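Local coordinates for BH0493 protein (Bacillus halodurans C-125, PDB 2QEE), which binds zinc and is probably a metal-dependent hydrolase of the amidohydrolase type, at residues 55-60 / 81-86; 296-301 / 318-323; 310-315 / 341-346. One frame throughout, in Å; residues are numbered along the deposited sequence.

Contact 1. Residues 55-60 / 81-86; sequences AEVMRW and WEELFI
Leu-84 enters the angle between Glu-56, Val-57 and Trp-60 and, of the residues on both segments, has the most surface buried here. Its two methyls divide the work. CD1 lies 3.8 Å from Glu-56 CB, while CD2 reaches Trp-60 CD1 at 3.6 Å, meeting the indole obliquely. The first torsion explains this reach: with CG anti to the carbonyl carbon (chi1 -64°), the fork leans across to helix 51-58, although the nearest CA pair, Val-57 CA and Leu-84 CA, is 6.4 Å apart.

Glu-83 contributes its aliphatic part. Val-57 CG2 sits 3.6 Å from Glu-83 CB, the two side chains crossing at about a right angle. The carboxylate is folded back by the bend at chi2 (-84°), and OE1 stands 4.1 Å from Trp-60 CB, a van der Waals approach. Its charge is met outside the two segments, by a salt bridge from OE1 to Arg-88 and a hydrogen bond between OE2 and Thr-61; Arg-88 also makes a cation-pi contact with Trp-60, so one guanidinium ties both sides together.

The contact thus joins segment 55-60, on and just after helix 51-58, to helix 73-86 by apolar packing. Helix 93-104 adjoins both, with Cys-95 touching Glu-56 and Leu-84; Glu-56 OE1 hydrogen-bonds to Ser-92 OG, while OE2 forms a salt bridge with Arg-316 of a neighbouring subunit.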
# COMPACT_ATOMS: atom_id res chain seq x y z
N ALA C 55 -18.26 16.39 4.75
CA ALA C 55 -17.98 15.58 3.55
C ALA C 55 -18.87 14.33 3.56
O ALA C 55 -19.54 14.01 2.57
CB ALA C 55 -16.49 15.18 3.53
N GLU C 56 -18.93 13.62 4.70
CA GLU C 56 -19.67 12.37 4.71
C GLU C 56 -21.19 12.57 4.52
O GLU C 56 -21.79 11.83 3.78
CB GLU C 56 -19.37 11.59 6.00
CG GLU C 56 -17.89 11.09 5.96
CD GLU C 56 -17.51 10.31 7.22
OE1 GLU C 56 -18.40 9.61 7.78
OE2 GLU C 56 -16.32 10.44 7.59
N VAL C 57 -21.75 13.62 5.14
CA VAL C 57 -23.23 13.78 5.06
C VAL C 57 -23.59 14.16 3.60
O VAL C 57 -24.63 13.74 3.05
CB VAL C 57 -23.79 14.83 6.08
CG1 VAL C 57 -23.44 16.32 5.71
CG2 VAL C 57 -25.26 14.61 6.29
N MET C 58 -22.68 14.90 2.97
CA MET C 58 -22.96 15.32 1.58
C MET C 58 -23.00 14.14 0.59
O MET C 58 -23.60 14.27 -0.48
CB MET C 58 -22.03 16.46 1.13
CG MET C 58 -22.18 17.83 1.86
SD MET C 58 -23.90 18.47 2.09
CE MET C 58 -24.31 18.36 0.45
N ARG C 59 -22.43 12.97 0.94
CA ARG C 59 -22.60 11.77 0.10
C ARG C 59 -23.98 11.16 0.19
O ARG C 59 -24.33 10.40 -0.67
CB ARG C 59 -21.58 10.67 0.44
CG ARG C 59 -20.15 11.07 0.01
CD ARG C 59 -19.17 9.87 0.06
NE ARG C 59 -19.63 8.73 -0.74
CZ ARG C 59 -19.67 8.73 -2.09
NH1 ARG C 59 -19.21 9.77 -2.77
NH2 ARG C 59 -20.12 7.68 -2.74
N TRP C 60 -24.76 11.48 1.24
CA TRP C 60 -26.07 10.87 1.44
C TRP C 60 -27.23 11.80 1.26
O TRP C 60 -28.29 11.37 0.79
CB TRP C 60 -26.17 10.31 2.87
CG TRP C 60 -25.49 8.96 3.09
CD1 TRP C 60 -24.40 8.69 3.94
CD2 TRP C 60 -25.88 7.70 2.53
NE1 TRP C 60 -24.11 7.35 3.90
CE2 TRP C 60 -24.99 6.72 3.04
CE3 TRP C 60 -26.87 7.30 1.61
CZ2 TRP C 60 -25.08 5.37 2.69
CZ3 TRP C 60 -26.98 5.95 1.27
CH2 TRP C 60 -26.08 5.00 1.81
N TRP C 81 -26.67 14.12 12.30
CA TRP C 81 -27.09 13.06 13.19
C TRP C 81 -28.07 12.11 12.51
O TRP C 81 -27.89 10.89 12.47
CB TRP C 81 -27.71 13.64 14.48
CG TRP C 81 -28.00 12.62 15.51
CD1 TRP C 81 -29.23 12.14 15.87
CD2 TRP C 81 -27.05 11.98 16.39
NE1 TRP C 81 -29.11 11.25 16.90
CE2 TRP C 81 -27.79 11.14 17.26
CE3 TRP C 81 -25.67 12.07 16.54
CZ2 TRP C 81 -27.17 10.36 18.24
CZ3 TRP C 81 -25.05 11.30 17.52
CH2 TRP C 81 -25.80 10.43 18.34
N GLU C 82 -29.14 12.68 11.94
CA GLU C 82 -30.13 11.86 11.25
C GLU C 82 -29.54 11.06 10.07
O GLU C 82 -29.80 9.86 9.96
CB GLU C 82 -31.29 12.77 10.79
CG GLU C 82 -32.38 12.05 10.03
CD GLU C 82 -33.23 11.10 10.88
OE1 GLU C 82 -33.19 11.16 12.15
OE2 GLU C 82 -33.92 10.27 10.26
N GLU C 83 -28.71 11.70 9.24
CA GLU C 83 -28.28 11.08 7.98
C GLU C 83 -27.17 10.04 8.21
O GLU C 83 -27.14 9.05 7.52
CB GLU C 83 -27.73 12.13 7.02
CG GLU C 83 -28.83 13.17 6.55
CD GLU C 83 -29.67 12.66 5.37
OE1 GLU C 83 -29.49 11.52 4.93
OE2 GLU C 83 -30.50 13.45 4.83
N LEU C 84 -26.29 10.31 9.17
CA LEU C 84 -25.09 9.42 9.34
C LEU C 84 -25.17 8.50 10.56
O LEU C 84 -24.38 7.57 10.67
CB LEU C 84 -23.85 10.27 9.50
CG LEU C 84 -23.42 11.15 8.33
CD1 LEU C 84 -22.11 11.78 8.63
CD2 LEU C 84 -23.41 10.40 6.96
N PHE C 85 -26.07 8.78 11.49
CA PHE C 85 -26.21 7.92 12.65
C PHE C 85 -27.53 7.16 12.69
O PHE C 85 -27.60 6.02 13.20
CB PHE C 85 -26.02 8.72 13.96
CG PHE C 85 -24.67 9.34 14.13
CD1 PHE C 85 -23.81 8.85 15.10
CD2 PHE C 85 -24.26 10.43 13.33
CE1 PHE C 85 -22.51 9.38 15.28
CE2 PHE C 85 -23.02 11.00 13.49
CZ PHE C 85 -22.13 10.47 14.49
N ILE C 86 -28.63 7.83 12.29
CA ILE C 86 -29.95 7.19 12.38
C ILE C 86 -30.32 6.39 11.11
O ILE C 86 -30.74 5.25 11.20
CB ILE C 86 -31.07 8.26 12.77
CG1 ILE C 86 -30.69 9.01 14.04
CG2 ILE C 86 -32.43 7.63 12.91
CD1 ILE C 86 -30.36 8.05 15.27

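Contact 2. Residues 296-301 / 318-323; sequences NKFLVT and FSNLMI
Asn-320 faces Asn-296 and Phe-298 at the start of a parallel strand pair, where its side chain supplements the backbone ladder. CG lies between the backbone N and the carbonyl carbon (chi1 62°), which lets ND2 donate to Asn-296 O at 3.1 Å, with the acceptor close to the amide plane. The same nitrogen also bonds to Leu-290 O of helix 284-292, so two carbonyls fix the amide's rotation. Beside it runs the Phe-298 ring, pointing the same way but turned 84° from the amide, with Asn-320 O at its edge and in its plane.

The ladder alternates between the two strands: Phe-298 N to Asn-320 O (2.8 Å), Met-322 N to Phe-298 O (2.9 Å), and Val-300 N to Met-322 O (3.0 Å). The short strand axes make an angle of 33°, consistent with a twisted parallel pair.

Side chains pair on both faces. On one, the first torsion of Leu-321 swings CG opposite the backbone N, and from there CD1 crosses to Val-300 CG2, 3.4 Å away and tighter than usual van der Waals contact; Leu-311 and Ala-315 of helix 308-317 cover this face. On the other, Leu-299 and Met-322 lie side by side, with Leu-299 CD2 3.7 Å from Met-322 CG; the Leu-299 side chain is about 8 Å from that of the zinc ligand His-28.

Strand 298-302, helix 308-317 and strand 321-323 form a beta-alpha-beta unit, consistent with the (beta/alpha) barrel of amidohydrolases. Chemically, backbone bonds join its strands among buried, mostly apolar side chains, and the asparagine amide extends the polar pairing to the carbonyl of Asn-296 in the preceding loop.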
# COMPACT_ATOMS: atom_id res chain seq x y z
N ASN C 296 19.59 22.27 10.46
CA ASN C 296 18.20 22.56 10.67
C ASN C 296 17.51 21.25 10.99
O ASN C 296 17.95 20.18 10.51
CB ASN C 296 17.54 23.14 9.39
CG ASN C 296 17.86 24.60 9.19
OD1 ASN C 296 18.87 24.93 8.53
ND2 ASN C 296 17.00 25.48 9.71
N LYS C 297 16.45 21.36 11.79
CA LYS C 297 15.58 20.18 12.15
C LYS C 297 14.23 20.27 11.43
O LYS C 297 13.64 21.35 11.35
CB LYS C 297 15.36 20.17 13.66
CG LYS C 297 16.69 19.78 14.36
CD LYS C 297 16.53 19.53 15.82
CE LYS C 297 16.38 20.82 16.57
NZ LYS C 297 16.64 20.57 18.04
N PHE C 298 13.71 19.12 10.95
CA PHE C 298 12.50 19.13 10.18
C PHE C 298 11.54 18.08 10.74
O PHE C 298 11.95 16.91 10.97
CB PHE C 298 12.82 18.74 8.73
CG PHE C 298 13.78 19.69 8.06
CD1 PHE C 298 13.26 20.76 7.30
CD2 PHE C 298 15.17 19.55 8.20
CE1 PHE C 298 14.14 21.65 6.69
CE2 PHE C 298 16.05 20.48 7.56
CZ PHE C 298 15.49 21.51 6.82
N LEU C 299 10.31 18.50 10.98
CA LEU C 299 9.24 17.56 11.38
C LEU C 299 8.43 17.36 10.12
O LEU C 299 8.05 18.34 9.48
CB LEU C 299 8.38 18.20 12.46
CG LEU C 299 9.00 18.21 13.87
CD1 LEU C 299 8.32 19.40 14.67
CD2 LEU C 299 8.72 16.88 14.59
N VAL C 300 8.13 16.11 9.73
CA VAL C 300 7.35 15.90 8.49
C VAL C 300 6.27 14.89 8.71
O VAL C 300 6.51 13.87 9.38
CB VAL C 300 8.28 15.41 7.36
CG1 VAL C 300 7.50 15.10 5.99
CG2 VAL C 300 9.39 16.44 7.05
N THR C 301 5.10 15.19 8.18
CA THR C 301 4.01 14.22 8.03
C THR C 301 3.51 14.35 6.58
O THR C 301 3.56 15.47 6.01
CB THR C 301 2.90 14.42 9.08
OG1 THR C 301 2.10 13.23 9.20
CG2 THR C 301 1.96 15.63 8.80
N PHE C 318 18.31 10.20 7.64
CA PHE C 318 18.58 11.55 8.22
C PHE C 318 18.11 11.73 9.62
O PHE C 318 16.91 11.75 9.86
CB PHE C 318 18.00 12.68 7.34
CG PHE C 318 18.60 12.71 5.98
CD1 PHE C 318 19.86 13.29 5.77
CD2 PHE C 318 17.94 12.16 4.92
CE1 PHE C 318 20.42 13.28 4.52
CE2 PHE C 318 18.47 12.15 3.66
CZ PHE C 318 19.75 12.73 3.45
N SER C 319 19.04 11.99 10.55
CA SER C 319 18.66 12.18 11.93
C SER C 319 18.02 13.53 12.22
O SER C 319 17.44 13.70 13.27
CB SER C 319 19.86 11.99 12.86
OG SER C 319 20.95 12.87 12.52
N ASN C 320 18.17 14.50 11.29
CA ASN C 320 17.51 15.78 11.39
C ASN C 320 16.05 15.79 10.86
O ASN C 320 15.36 16.84 10.80
CB ASN C 320 18.36 16.92 10.76
CG ASN C 320 18.62 16.74 9.30
OD1 ASN C 320 18.69 15.61 8.77
ND2 ASN C 320 18.83 17.88 8.60
N LEU C 321 15.55 14.58 10.57
CA LEU C 321 14.14 14.37 10.25
C LEU C 321 13.47 13.65 11.41
O LEU C 321 13.97 12.58 11.85
CB LEU C 321 14.00 13.47 8.99
CG LEU C 321 12.58 13.14 8.58
CD1 LEU C 321 11.71 14.40 8.35
CD2 LEU C 321 12.64 12.24 7.34
N MET C 322 12.34 14.18 11.85
CA MET C 322 11.50 13.48 12.83
C MET C 322 10.17 13.37 12.10
O MET C 322 9.58 14.36 11.73
CB MET C 322 11.31 14.26 14.14
CG MET C 322 10.33 13.63 15.14
SD MET C 322 10.84 11.92 15.51
CE MET C 322 12.28 12.23 16.50
N ILE C 323 9.72 12.15 11.87
CA ILE C 323 8.36 11.99 11.26
C ILE C 323 7.31 11.86 12.34
O ILE C 323 7.57 11.30 13.45
CB ILE C 323 8.32 10.78 10.26
CG1 ILE C 323 8.43 9.47 10.98
CG2 ILE C 323 9.41 10.99 9.17
CD1 ILE C 323 8.55 8.29 9.94

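Contact 3. Residues 310-315 / 341-346; sequences ELVVLA and RMRMEM
Val-312 fills the space between Arg-343 and Met-346, and most of the side-chain contacts of this helix pair are apolar or made by the carbon part of a polar side chain. The short axes of 310-315 and 341-346 run roughly parallel, 24° apart and 9.7 Å at closest approach. Helix 308-317, the crossover helix of a beta-alpha-beta unit, here packs on helix 333-347.

The purely apolar group centres on Met-346. Val-312 CG1 rests 3.5 Å from Met-346 CB and 3.6 Å from Met-346 CE, so this one methyl is held by both ends of the methionine, whose chain bends at chi3 (-83°) to bring CE back over the valine. The thioether also serves the next residue: Met-346 SD lies 4.0 Å from Val-313 CG2. Trimming this methionine to an alanine keeps CB but is likely to leave Val-312 CG1 without its CE contact and Val-313 CG2 without its sulfur neighbour, opening a gap between the helices.

The second group is aliphatic contact with a charged residue. Val-312 CG2 meets Arg-343 CG at 3.6 Å, the side chains slanting across each other. From there the arginine extends from CG to NE, carrying its guanidinium past the valine to Gly-325 O, which NH2 hydrogen-bonds.

Dispersion and shape therefore hold this face together, while polarity is displaced to its margins: Met-346 O accepts from Arg-316 in the same chain, and Glu-345 bonds to the backbone N of Glu-334 in a neighbouring subunit. The pairing thus combines an apolar interior with polar bonds that reach into the trimer interface.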
# COMPACT_ATOMS: atom_id res chain seq x y z
N GLU C 310 8.24 5.20 2.00
CA GLU C 310 9.48 5.88 1.59
C GLU C 310 9.82 7.03 2.56
O GLU C 310 10.98 7.33 2.78
CB GLU C 310 9.43 6.29 0.13
CG GLU C 310 8.37 7.31 -0.18
CD GLU C 310 8.14 7.54 -1.69
OE1 GLU C 310 8.74 6.82 -2.52
OE2 GLU C 310 7.29 8.40 -2.01
N LEU C 311 8.78 7.65 3.15
CA LEU C 311 9.07 8.61 4.24
C LEU C 311 9.82 7.94 5.44
O LEU C 311 10.79 8.52 5.99
CB LEU C 311 7.76 9.24 4.72
CG LEU C 311 7.88 10.21 5.90
CD1 LEU C 311 8.74 11.44 5.47
CD2 LEU C 311 6.52 10.60 6.39
N VAL C 312 9.39 6.74 5.83
CA VAL C 312 10.14 5.97 6.86
C VAL C 312 11.54 5.71 6.41
O VAL C 312 12.52 5.94 7.21
CB VAL C 312 9.46 4.63 7.12
CG1 VAL C 312 10.27 3.81 8.14
CG2 VAL C 312 8.05 4.91 7.62
N VAL C 313 11.74 5.33 5.14
CA VAL C 313 13.13 5.05 4.73
C VAL C 313 13.95 6.34 4.77
O VAL C 313 15.14 6.33 5.14
CB VAL C 313 13.22 4.42 3.31
CG1 VAL C 313 14.70 4.09 2.96
CG2 VAL C 313 12.37 3.13 3.23
N LEU C 314 13.33 7.46 4.43
CA LEU C 314 14.08 8.72 4.45
C LEU C 314 14.52 9.07 5.90
O LEU C 314 15.63 9.59 6.11
CB LEU C 314 13.21 9.83 3.87
CG LEU C 314 14.01 11.11 3.52
CD1 LEU C 314 15.20 10.88 2.58
CD2 LEU C 314 13.03 12.12 2.91
N ALA C 315 13.63 8.81 6.86
CA ALA C 315 13.98 8.97 8.32
C ALA C 315 15.20 8.07 8.68
O ALA C 315 16.06 8.44 9.52
CB ALA C 315 12.81 8.62 9.21
N ARG C 341 3.33 0.06 12.18
CA ARG C 341 4.15 -1.14 12.06
C ARG C 341 5.38 -0.89 11.19
O ARG C 341 6.49 -1.28 11.56
CB ARG C 341 3.28 -2.31 11.52
CG ARG C 341 2.29 -2.78 12.59
CD ARG C 341 1.34 -3.84 12.13
NE ARG C 341 0.46 -4.22 13.26
CZ ARG C 341 0.82 -5.12 14.20
NH1 ARG C 341 1.99 -5.80 14.12
NH2 ARG C 341 -0.00 -5.36 15.20
N MET C 342 5.20 -0.28 10.02
CA MET C 342 6.33 0.04 9.13
C MET C 342 7.34 0.93 9.86
O MET C 342 8.54 0.68 9.83
CB MET C 342 5.89 0.74 7.82
CG MET C 342 5.06 -0.19 6.88
SD MET C 342 4.82 0.64 5.30
CE MET C 342 3.66 1.98 5.67
N ARG C 343 6.79 1.91 10.57
CA ARG C 343 7.65 2.85 11.29
C ARG C 343 8.46 2.12 12.39
O ARG C 343 9.65 2.31 12.50
CB ARG C 343 6.80 3.96 11.89
CG ARG C 343 6.32 4.92 10.79
CD ARG C 343 5.24 5.82 11.33
NE ARG C 343 4.97 6.87 10.36
CZ ARG C 343 4.23 7.95 10.69
NH1 ARG C 343 3.71 8.04 11.90
NH2 ARG C 343 4.08 8.98 9.83
N MET C 344 7.80 1.31 13.20
CA MET C 344 8.49 0.66 14.30
C MET C 344 9.47 -0.34 13.73
O MET C 344 10.53 -0.53 14.27
CB MET C 344 7.51 -0.02 15.22
CG MET C 344 8.22 -0.40 16.60
SD MET C 344 7.04 -0.76 17.89
CE MET C 344 6.46 0.91 18.27
N GLU C 345 9.08 -1.06 12.67
CA GLU C 345 10.03 -2.09 12.12
C GLU C 345 11.34 -1.47 11.62
O GLU C 345 12.39 -2.07 11.78
CB GLU C 345 9.33 -2.93 10.99
CG GLU C 345 8.26 -3.85 11.70
CD GLU C 345 7.24 -4.51 10.77
OE1 GLU C 345 7.39 -4.47 9.51
OE2 GLU C 345 6.29 -5.09 11.39
N MET C 346 11.29 -0.25 11.05
CA MET C 346 12.48 0.37 10.46
C MET C 346 13.14 1.44 11.32
O MET C 346 14.26 1.87 11.01
CB MET C 346 12.13 1.00 9.10
CG MET C 346 12.18 -0.03 7.98
SD MET C 346 11.85 0.68 6.37
CE MET C 346 10.06 0.64 6.51

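Along the chain, contact 1 closes before the other two open, whereas contacts 2 and 3 alternate their segments. Contact 1 joins helices 51-58 and 73-86; its centre is 38 Å from that of contact 2 and 36 Å from that of contact 3. Contacts 2 and 3 have centres 13 Å apart and touch directly, with Ile-323 CG2 3.7 Å from Leu-311 CG. They share one beta-alpha-beta unit: contact 2 pairs its strands, and contact 3 packs its helix 308-317 against helix 333-347. The distant regions meet in the assembly, where Arg-59 hydrogen-bonds to Ala-315 O and Leu-321 O of a neighbouring subunit, linking the contact 1 region to this unit.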